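Ribonucleoside-diphosphate reductase, alpha chain (Actinobacillus ureae ATCC 25976, PDB 6DQX) probably catalyses the reduction of ribonucleoside diphosphates to deoxyribonucleotides, as the catalytic subunit of a class Id ribonucleotide reductase. Local coordinates at residues D155-N159 / H189-W195; L297-D301 / S355-N360; I414-K418 / P429-P433. All blocks are in the same frame, centred on the assembly; numbering follows the deposited sequence.

Interaction 1. Residues D155-N159 / H189-W195; sequences DGSFN and HGDIDEW
Ser-157, in the first turn of helix 156-170, is held by Asp-191 and Trp-195 from the turn and short helix that follow barrel strand 181-186. Asp-191 grips it twice with one oxygen. OD2 accepts a hydrogen bond from Ser-157 OG at 2.7 Å through its anti lone pair, and it also accepts from Ser-157 N at 2.7 Å, this donor lying above the carboxylate plane. A carboxylate set against the start of a helix is probably favoured by the helix dipole. With OG placed between its backbone N and carbonyl carbon (chi1 62°), the hydroxyl can also accept from Trp-195: NE1 reaches OG at 3.0 Å, with the oxygen close to the indole plane.

The next residue, Phe-158, turns its edge toward the face of the five-membered ring of Trp-195, a T-shaped pair with planes at 84° and centroids 5.9 Å apart. Its CD1 also lies 3.4 Å from Glu-194 OE2, an oxygen whose charge is paired with Arg-144. The other oxygen, Glu-194 OE1, takes a bond from water 1 at 3.0 Å, and the same water donates to Asp-155 O.

Asn-159 of the same helix bonds to Val-170 of the second subunit. The contact thus fastens a dimer-interface helix to the loop beyond a parallel strand, within the ten-stranded α/β barrel of the ribonucleotide reductases.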
loop_
_atom_site.group_PDB
_atom_site.type_symbol
_atom_site.label_atom_id
_atom_site.label_comp_id
_atom_site.label_asym_id
_atom_site.label_seq_id
_atom_site.Cartn_x
_atom_site.Cartn_y
_atom_site.Cartn_z
ATOM N N ASP A 155 -3.530 -4.491 15.535
ATOM C CA ASP A 155 -2.110 -4.186 15.598
ATOM C C ASP A 155 -1.828 -2.685 15.779
ATOM O O ASP A 155 -0.686 -2.303 16.004
ATOM C CB ASP A 155 -1.438 -4.697 14.338
ATOM C CG ASP A 155 -1.533 -6.196 14.218
ATOM O OD1 ASP A 155 -0.748 -6.890 14.920
ATOM O OD2 ASP A 155 -2.394 -6.653 13.439
ATOM N N GLY A 156 -2.872 -1.866 15.670
ATOM C CA GLY A 156 -2.810 -0.451 16.023
ATOM C C GLY A 156 -2.345 0.443 14.893
ATOM O O GLY A 156 -2.073 -0.009 13.783
ATOM N N SER A 157 -2.243 1.734 15.209
ATOM C CA SER A 157 -2.009 2.778 14.224
ATOM C C SER A 157 -0.590 2.811 13.680
ATOM O O SER A 157 -0.371 3.178 12.520
ATOM C CB SER A 157 -2.343 4.124 14.865
ATOM O OG SER A 157 -1.486 4.364 15.983
ATOM N N PHE A 158 0.388 2.463 14.516
ATOM C CA PHE A 158 1.772 2.422 14.064
ATOM C C PHE A 158 1.996 1.348 12.990
ATOM O O PHE A 158 2.684 1.574 11.980
ATOM C CB PHE A 158 2.717 2.215 15.244
ATOM C CG PHE A 158 4.153 2.142 14.843
ATOM C CD1 PHE A 158 4.728 0.919 14.500
ATOM C CD2 PHE A 158 4.927 3.299 14.748
ATOM C CE1 PHE A 158 6.046 0.844 14.087
ATOM C CE2 PHE A 158 6.244 3.231 14.346
ATOM C CZ PHE A 158 6.809 2.004 14.016
ATOM N N ASN A 159 1.400 0.184 13.208
ATOM C CA ASN A 159 1.383 -0.882 12.213
ATOM C C ASN A 159 0.932 -0.354 10.832
ATOM O O ASN A 159 1.609 -0.562 9.832
ATOM C CB ASN A 159 0.459 -2.005 12.721
ATOM C CG ASN A 159 0.283 -3.124 11.711
ATOM O OD1 ASN A 159 1.218 -3.827 11.408
ATOM N ND2 ASN A 159 -0.933 -3.277 11.194
ATOM N N HIS A 189 -3.059 9.102 22.489
ATOM C CA HIS A 189 -3.423 7.879 21.767
ATOM C C HIS A 189 -2.704 6.704 22.394
ATOM O O HIS A 189 -1.554 6.836 22.832
ATOM C CB HIS A 189 -3.015 7.965 20.283
ATOM C CG HIS A 189 -3.668 6.929 19.415
ATOM N ND1 HIS A 189 -3.130 5.671 19.203
ATOM C CD2 HIS A 189 -4.820 6.970 18.698
ATOM C CE1 HIS A 189 -3.927 4.986 18.402
ATOM N NE2 HIS A 189 -4.958 5.746 18.074
ATOM N N GLY A 190 -3.369 5.551 22.396
ATOM C CA GLY A 190 -2.770 4.327 22.912
ATOM C C GLY A 190 -1.415 3.991 22.358
ATOM O O GLY A 190 -0.595 3.420 23.080
ATOM N N ASP A 191 -1.148 4.349 21.095
ATOM C CA ASP A 191 0.081 3.968 20.411
ATOM C C ASP A 191 1.182 5.037 20.412
ATOM O O ASP A 191 2.180 4.883 19.714
ATOM C CB ASP A 191 -0.210 3.558 18.960
ATOM C CG ASP A 191 -1.243 2.451 18.838
ATOM O OD1 ASP A 191 -1.306 1.553 19.714
ATOM O OD2 ASP A 191 -2.008 2.483 17.841
ATOM N N ILE A 192 1.020 6.098 21.199
ATOM C CA ILE A 192 1.959 7.214 21.180
ATOM C C ILE A 192 3.428 6.785 21.377
ATOM O O ILE A 192 4.313 7.265 20.682
ATOM C CB ILE A 192 1.521 8.340 22.169
ATOM C CG1 ILE A 192 2.335 9.632 21.953
ATOM C CG2 ILE A 192 1.631 7.928 23.631
ATOM C CD1 ILE A 192 2.343 10.160 20.534
ATOM N N ASP A 193 3.674 5.853 22.298
ATOM C CA ASP A 193 5.054 5.355 22.521
ATOM C C ASP A 193 5.671 4.730 21.270
ATOM O O ASP A 193 6.868 4.903 21.030
ATOM C CB ASP A 193 5.110 4.350 23.687
ATOM C CG ASP A 193 4.870 4.996 25.044
ATOM O OD1 ASP A 193 5.268 6.165 25.239
ATOM O OD2 ASP A 193 4.292 4.318 25.940
ATOM N N GLU A 194 4.871 4.033 20.453
ATOM C CA GLU A 194 5.408 3.466 19.218
ATOM C C GLU A 194 5.782 4.557 18.215
ATOM O O GLU A 194 6.791 4.463 17.552
ATOM C CB GLU A 194 4.436 2.492 18.557
ATOM C CG GLU A 194 4.150 1.237 19.366
ATOM C CD GLU A 194 3.293 0.268 18.586
ATOM O OE1 GLU A 194 2.107 0.066 18.958
ATOM O OE2 GLU A 194 3.787 -0.246 17.566
ATOM N N TRP A 195 4.930 5.571 18.085
ATOM C CA TRP A 195 5.202 6.686 17.162
ATOM C C TRP A 195 6.440 7.495 17.573
ATOM O O TRP A 195 7.201 7.917 16.722
ATOM C CB TRP A 195 3.989 7.607 17.077
ATOM C CG TRP A 195 2.858 7.049 16.281
ATOM C CD1 TRP A 195 1.975 6.078 16.669
ATOM C CD2 TRP A 195 2.477 7.428 14.959
ATOM N NE1 TRP A 195 1.051 5.847 15.677
ATOM C CE2 TRP A 195 1.337 6.655 14.610
ATOM C CE3 TRP A 195 2.981 8.346 14.029
ATOM C CZ2 TRP A 195 0.702 6.769 13.368
ATOM C CZ3 TRP A 195 2.335 8.468 12.790
ATOM C CH2 TRP A 195 1.226 7.666 12.465
HETATM O O HOH W 1 0.345 0.140 16.474
#

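Interaction 2. Residues L297-D301 / S355-N360; sequences LLYFD and SYLQAN
Tyr-356 and Asp-301 make the direct polar link between the two segments. The phenol OH donates to Asp-301 OD2 at 2.7 Å, arriving on the syn side but 32° out of the carboxylate plane, while OD2 itself sits at the edge of the tyrosine ring. The two side chains cross at about a right angle. Asp-301 OD1 forms a salt bridge with Lys-304, and the tyrosine hydroxyl has a weak bond with Lys-372, so positive charges stand near both partners and would probably favour an ionised carboxylate.

Two waters widen this polar patch. Water 2 donates to Asp-301 OD1 and to Tyr-356 OH; water 3 donates to Asp-301 OD2 at 2.6 Å and accepts from Asn-360 ND2 at 2.9 Å. That same amide nitrogen folds back over the tyrosine, lying 3.4 Å above one face toward the rim, and donates almost straight to Tyr-356 O, at 173°. The carbonyl also receives Asn-360 N, from the opposite face of its plane, at the place where the helix ends.

In the barrel, 297-301 follows strand 288-296. Segment 355-360 covers the end of helix 353-359, which comes just after strand 347-351. These strands are parallel neighbours, so the contact joins the connections that leave their C-terminal ends.

Packing supplies the remainder. Tyr-356 lies along the backbone of 297-298, its CD1 3.1 Å from Leu-297 O, a position set by CG standing anti to the backbone N (chi1 176°). Phe-300 CB comes obliquely to the same side of the ring as Leu-297 O, 4.0 Å from Tyr-356 CE1; Asn-360 ND2 lies over the other face. Leu-298 reaches across with CD1, which touches Ala-359 CB at 4.0 Å and lies near Ser-355 CB; Phe-454 packs on both Leu-298 and Ala-359.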
loop_
_atom_site.group_PDB
_atom_site.type_symbol
_atom_site.label_atom_id
_atom_site.label_comp_id
_atom_site.label_asym_id
_atom_site.label_seq_id
_atom_site.Cartn_x
_atom_site.Cartn_y
_atom_site.Cartn_z
ATOM N N LEU A 297 7.130 40.559 0.777
ATOM C CA LEU A 297 7.074 41.668 1.750
ATOM C C LEU A 297 8.208 42.676 1.611
ATOM O O LEU A 297 8.088 43.805 2.123
ATOM C CB LEU A 297 7.053 41.132 3.161
ATOM C CG LEU A 297 5.916 40.165 3.496
ATOM C CD1 LEU A 297 5.924 39.836 4.968
ATOM C CD2 LEU A 297 4.538 40.657 3.076
ATOM N N LEU A 298 9.297 42.323 0.914
ATOM C CA LEU A 298 10.346 43.315 0.635
ATOM C C LEU A 298 9.757 44.583 0.025
ATOM O O LEU A 298 10.234 45.705 0.296
ATOM C CB LEU A 298 11.406 42.734 -0.305
ATOM C CG LEU A 298 12.530 43.673 -0.778
ATOM C CD1 LEU A 298 13.246 44.264 0.420
ATOM C CD2 LEU A 298 13.515 42.906 -1.652
ATOM N N TYR A 299 8.728 44.419 -0.803
ATOM C CA TYR A 299 8.105 45.532 -1.491
ATOM C C TYR A 299 6.782 45.982 -0.901
ATOM O O TYR A 299 5.988 46.618 -1.589
ATOM C CB TYR A 299 7.969 45.168 -2.984
ATOM C CG TYR A 299 9.298 44.878 -3.639
ATOM C CD1 TYR A 299 10.343 45.810 -3.594
ATOM C CD2 TYR A 299 9.534 43.661 -4.298
ATOM C CE1 TYR A 299 11.569 45.544 -4.180
ATOM C CE2 TYR A 299 10.768 43.387 -4.880
ATOM C CZ TYR A 299 11.775 44.329 -4.834
ATOM O OH TYR A 299 12.993 44.065 -5.421
ATOM N N PHE A 300 6.535 45.672 0.374
ATOM C CA PHE A 300 5.266 46.039 1.026
ATOM C C PHE A 300 4.893 47.502 0.804
ATOM O O PHE A 300 3.749 47.818 0.434
ATOM C CB PHE A 300 5.304 45.738 2.528
ATOM C CG PHE A 300 4.057 46.162 3.257
ATOM C CD1 PHE A 300 2.864 45.468 3.092
ATOM C CD2 PHE A 300 4.066 47.283 4.084
ATOM C CE1 PHE A 300 1.704 45.877 3.737
ATOM C CE2 PHE A 300 2.904 47.684 4.735
ATOM C CZ PHE A 300 1.729 46.986 4.569
ATOM N N ASP A 301 5.861 48.382 1.000
ATOM C CA ASP A 301 5.596 49.827 0.883
ATOM C C ASP A 301 5.283 50.267 -0.551
ATOM O O ASP A 301 4.680 51.334 -0.744
ATOM C CB ASP A 301 6.722 50.623 1.536
ATOM C CG ASP A 301 6.667 50.520 3.042
ATOM O OD1 ASP A 301 5.545 50.628 3.549
ATOM O OD2 ASP A 301 7.703 50.316 3.714
ATOM N N SER A 355 13.931 40.401 5.013
ATOM C CA SER A 355 14.353 41.345 3.991
ATOM C C SER A 355 13.713 42.726 4.136
ATOM O O SER A 355 14.417 43.739 4.064
ATOM C CB SER A 355 14.128 40.806 2.574
ATOM O OG SER A 355 14.960 39.673 2.347
ATOM N N TYR A 356 12.392 42.767 4.295
ATOM C CA TYR A 356 11.714 44.035 4.526
ATOM C C TYR A 356 12.291 44.754 5.754
ATOM O O TYR A 356 12.562 45.963 5.700
ATOM C CB TYR A 356 10.206 43.826 4.678
ATOM C CG TYR A 356 9.468 45.089 5.008
ATOM C CD1 TYR A 356 9.192 46.022 4.024
ATOM C CD2 TYR A 356 9.088 45.373 6.310
ATOM C CE1 TYR A 356 8.537 47.206 4.321
ATOM C CE2 TYR A 356 8.425 46.553 6.615
ATOM C CZ TYR A 356 8.158 47.469 5.611
ATOM O OH TYR A 356 7.497 48.652 5.891
ATOM N N LEU A 357 12.476 44.025 6.853
ATOM C CA LEU A 357 13.000 44.646 8.079
ATOM C C LEU A 357 14.388 45.197 7.850
ATOM O O LEU A 357 14.678 46.338 8.242
ATOM C CB LEU A 357 12.997 43.689 9.255
ATOM C CG LEU A 357 11.601 43.257 9.697
ATOM C CD1 LEU A 357 11.734 42.281 10.827
ATOM C CD2 LEU A 357 10.719 44.434 10.101
ATOM N N GLN A 358 15.233 44.423 7.172
ATOM C CA GLN A 358 16.603 44.891 6.896
ATOM C C GLN A 358 16.665 46.057 5.936
ATOM O O GLN A 358 17.503 46.960 6.120
ATOM C CB GLN A 358 17.505 43.733 6.454
ATOM C CG GLN A 358 17.840 42.815 7.622
ATOM C CD GLN A 358 18.734 41.653 7.209
ATOM O OE1 GLN A 358 18.852 41.357 6.033
ATOM N NE2 GLN A 358 19.358 41.000 8.177
ATOM N N ALA A 359 15.762 46.100 4.957
ATOM C CA ALA A 359 15.706 47.230 4.032
ATOM C C ALA A 359 15.359 48.525 4.761
ATOM O O ALA A 359 15.677 49.609 4.266
ATOM C CB ALA A 359 14.694 46.990 2.922
ATOM N N ASN A 360 14.665 48.402 5.886
ATOM C CA ASN A 360 14.278 49.543 6.734
ATOM C C ASN A 360 15.127 49.742 7.974
ATOM O O ASN A 360 14.778 50.551 8.838
ATOM C CB ASN A 360 12.796 49.398 7.097
ATOM C CG ASN A 360 11.911 49.678 5.916
ATOM O OD1 ASN A 360 11.578 50.837 5.660
ATOM N ND2 ASN A 360 11.552 48.631 5.155
HETATM O O HOH W 2 4.959 50.559 6.043
HETATM O O HOH W 3 10.110 49.661 2.860
#

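Interaction 3. Residues I414-K418 / P429-P433; sequences IAPTK and PSVEP
Ser-430, Lys-418 and Pro-429 bury the most surface where the loop leading into helix 418-423 meets the turn that follows that helix. Ser-430 occupies the second position of a type II' turn, with the positive phi of 38° that this place demands; the turn is closed by Glu-432 N bonding to Pro-429 O. The amide of Ser-430 points at Thr-417, whose OG1 accepts from Ser-430 N at 2.8 Å. Thr-417 OG1 has a second hydrogen-bond partner in Ser-421 OG. Ser-430 CB presses on segment 414-418, 3.3 Å from Ala-415 O, and Ser-430 OG lies 2.9 Å from water 4; this water in turn accepts from Thr-417 N.

Lys-418 bends at chi2 and at chi4 and lays its aliphatic part across the proline ring, CE being 3.7 Å from Pro-429 CB. The ammonium end then comes up to Glu-432, NZ to OE1 3.2 Å, a weak bond within a salt bridge; the other carboxylate oxygen is held by Asn-523. At the opposite end Ile-414 CG2 packs against Val-431 CG1 at 4.1 Å, with Val-350 of the barrel touching both side chains.

A loop, short helix and turn are so clasped together at their base. This is the family's barrel segment in which, as in class I relatives, the N-terminus of the short helix probably receives the substrate's diphosphate.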
loop_
_atom_site.group_PDB
_atom_site.type_symbol
_atom_site.label_atom_id
_atom_site.label_comp_id
_atom_site.label_asym_id
_atom_site.label_seq_id
_atom_site.Cartn_x
_atom_site.Cartn_y
_atom_site.Cartn_z
ATOM N N ILE A 414 0.913 30.555 6.072
ATOM C CA ILE A 414 2.325 30.923 5.884
ATOM C C ILE A 414 3.201 29.684 5.739
ATOM O O ILE A 414 3.761 29.167 6.702
ATOM C CB ILE A 414 2.838 31.873 7.011
ATOM C CG1 ILE A 414 1.864 33.021 7.250
ATOM C CG2 ILE A 414 4.256 32.352 6.715
ATOM C CD1 ILE A 414 1.514 33.839 6.029
ATOM N N ALA A 415 3.283 29.210 4.505
ATOM C CA ALA A 415 4.129 28.072 4.158
ATOM C C ALA A 415 5.639 28.401 4.148
ATOM O O ALA A 415 6.041 29.567 4.050
ATOM C CB ALA A 415 3.715 27.544 2.803
ATOM N N PRO A 416 6.490 27.358 4.186
ATOM C CA PRO A 416 7.918 27.575 3.988
ATOM C C PRO A 416 8.159 27.981 2.535
ATOM O O PRO A 416 7.366 27.635 1.660
ATOM C CB PRO A 416 8.525 26.179 4.258
ATOM C CG PRO A 416 7.442 25.397 4.921
ATOM C CD PRO A 416 6.186 25.917 4.321
ATOM N N THR A 417 9.187 28.757 2.263
ATOM C CA THR A 417 9.383 29.266 0.887
ATOM C C THR A 417 10.860 29.207 0.471
ATOM O O THR A 417 11.329 30.093 -0.233
ATOM C CB THR A 417 8.873 30.727 0.708
ATOM O OG1 THR A 417 9.681 31.606 1.471
ATOM C CG2 THR A 417 7.431 30.903 1.091
ATOM N N LYS A 418 11.588 28.159 0.858
ATOM C CA LYS A 418 13.050 28.171 0.648
ATOM C C LYS A 418 13.417 28.301 -0.843
ATOM O O LYS A 418 14.174 29.190 -1.219
ATOM C CB LYS A 418 13.725 26.948 1.280
ATOM C CG LYS A 418 13.587 26.861 2.801
ATOM C CD LYS A 418 14.377 27.917 3.558
ATOM C CE LYS A 418 13.923 28.047 5.016
ATOM N NZ LYS A 418 14.279 26.904 5.900
ATOM N N PRO A 429 13.413 33.724 3.633
ATOM C CA PRO A 429 12.322 32.738 3.550
ATOM C C PRO A 429 11.140 33.023 4.467
ATOM O O PRO A 429 11.343 33.335 5.621
ATOM C CB PRO A 429 13.012 31.438 3.940
ATOM C CG PRO A 429 14.162 31.837 4.766
ATOM C CD PRO A 429 14.540 33.240 4.456
ATOM N N SER A 430 9.918 32.965 3.920
ATOM C CA SER A 430 8.673 33.181 4.675
ATOM C C SER A 430 8.832 34.276 5.721
ATOM O O SER A 430 9.166 35.413 5.361
ATOM C CB SER A 430 8.039 31.872 5.237
ATOM O OG SER A 430 8.772 31.342 6.315
ATOM N N VAL A 431 8.584 33.952 6.985
ATOM C CA VAL A 431 8.741 34.900 8.103
ATOM C C VAL A 431 9.995 34.582 8.912
ATOM O O VAL A 431 10.174 35.068 10.002
ATOM C CB VAL A 431 7.501 34.889 9.032
ATOM C CG1 VAL A 431 6.307 35.491 8.307
ATOM C CG2 VAL A 431 7.140 33.478 9.524
ATOM N N GLU A 432 10.853 33.737 8.374
ATOM C CA GLU A 432 12.006 33.236 9.106
ATOM C C GLU A 432 13.168 34.234 8.969
ATOM O O GLU A 432 13.331 34.858 7.923
ATOM C CB GLU A 432 12.366 31.876 8.483
ATOM C CG GLU A 432 13.021 30.852 9.363
ATOM C CD GLU A 432 13.108 29.496 8.673
ATOM O OE1 GLU A 432 14.126 29.257 8.032
ATOM O OE2 GLU A 432 12.149 28.686 8.752
ATOM N N PRO A 433 14.018 34.362 10.011
ATOM C CA PRO A 433 15.234 35.128 9.790
ATOM C C PRO A 433 16.142 34.444 8.774
ATOM O O PRO A 433 16.140 33.210 8.663
ATOM C CB PRO A 433 15.915 35.130 11.176
ATOM C CG PRO A 433 14.831 34.799 12.155
ATOM C CD PRO A 433 13.912 33.880 11.398
HETATM O O HOH W 4 10.453 29.550 4.784
#

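In the fold
Interactions 2 and 3 are neighbours: their centres lie about 14 Å apart and their nearest atoms about 5 Å. Strand 347-351 and helix 353-359 bridge them, for Leu-351 bonds to the backbone of Leu-297 and touches Thr-417, and Trp-353 packs on Val-431. Interaction 3, about 7 Å from the centre of the chain, closes the loop around the short helix that probably meets the substrate diphosphate, and interaction 2 lies beside it. Interaction 1 stands across the chain's centre from interaction 2, and its centre is about 46 Å from that of interaction 2 and about 32 Å from that of interaction 3. A bound magnesium ion lies about 9 Å from its His-189 side chain.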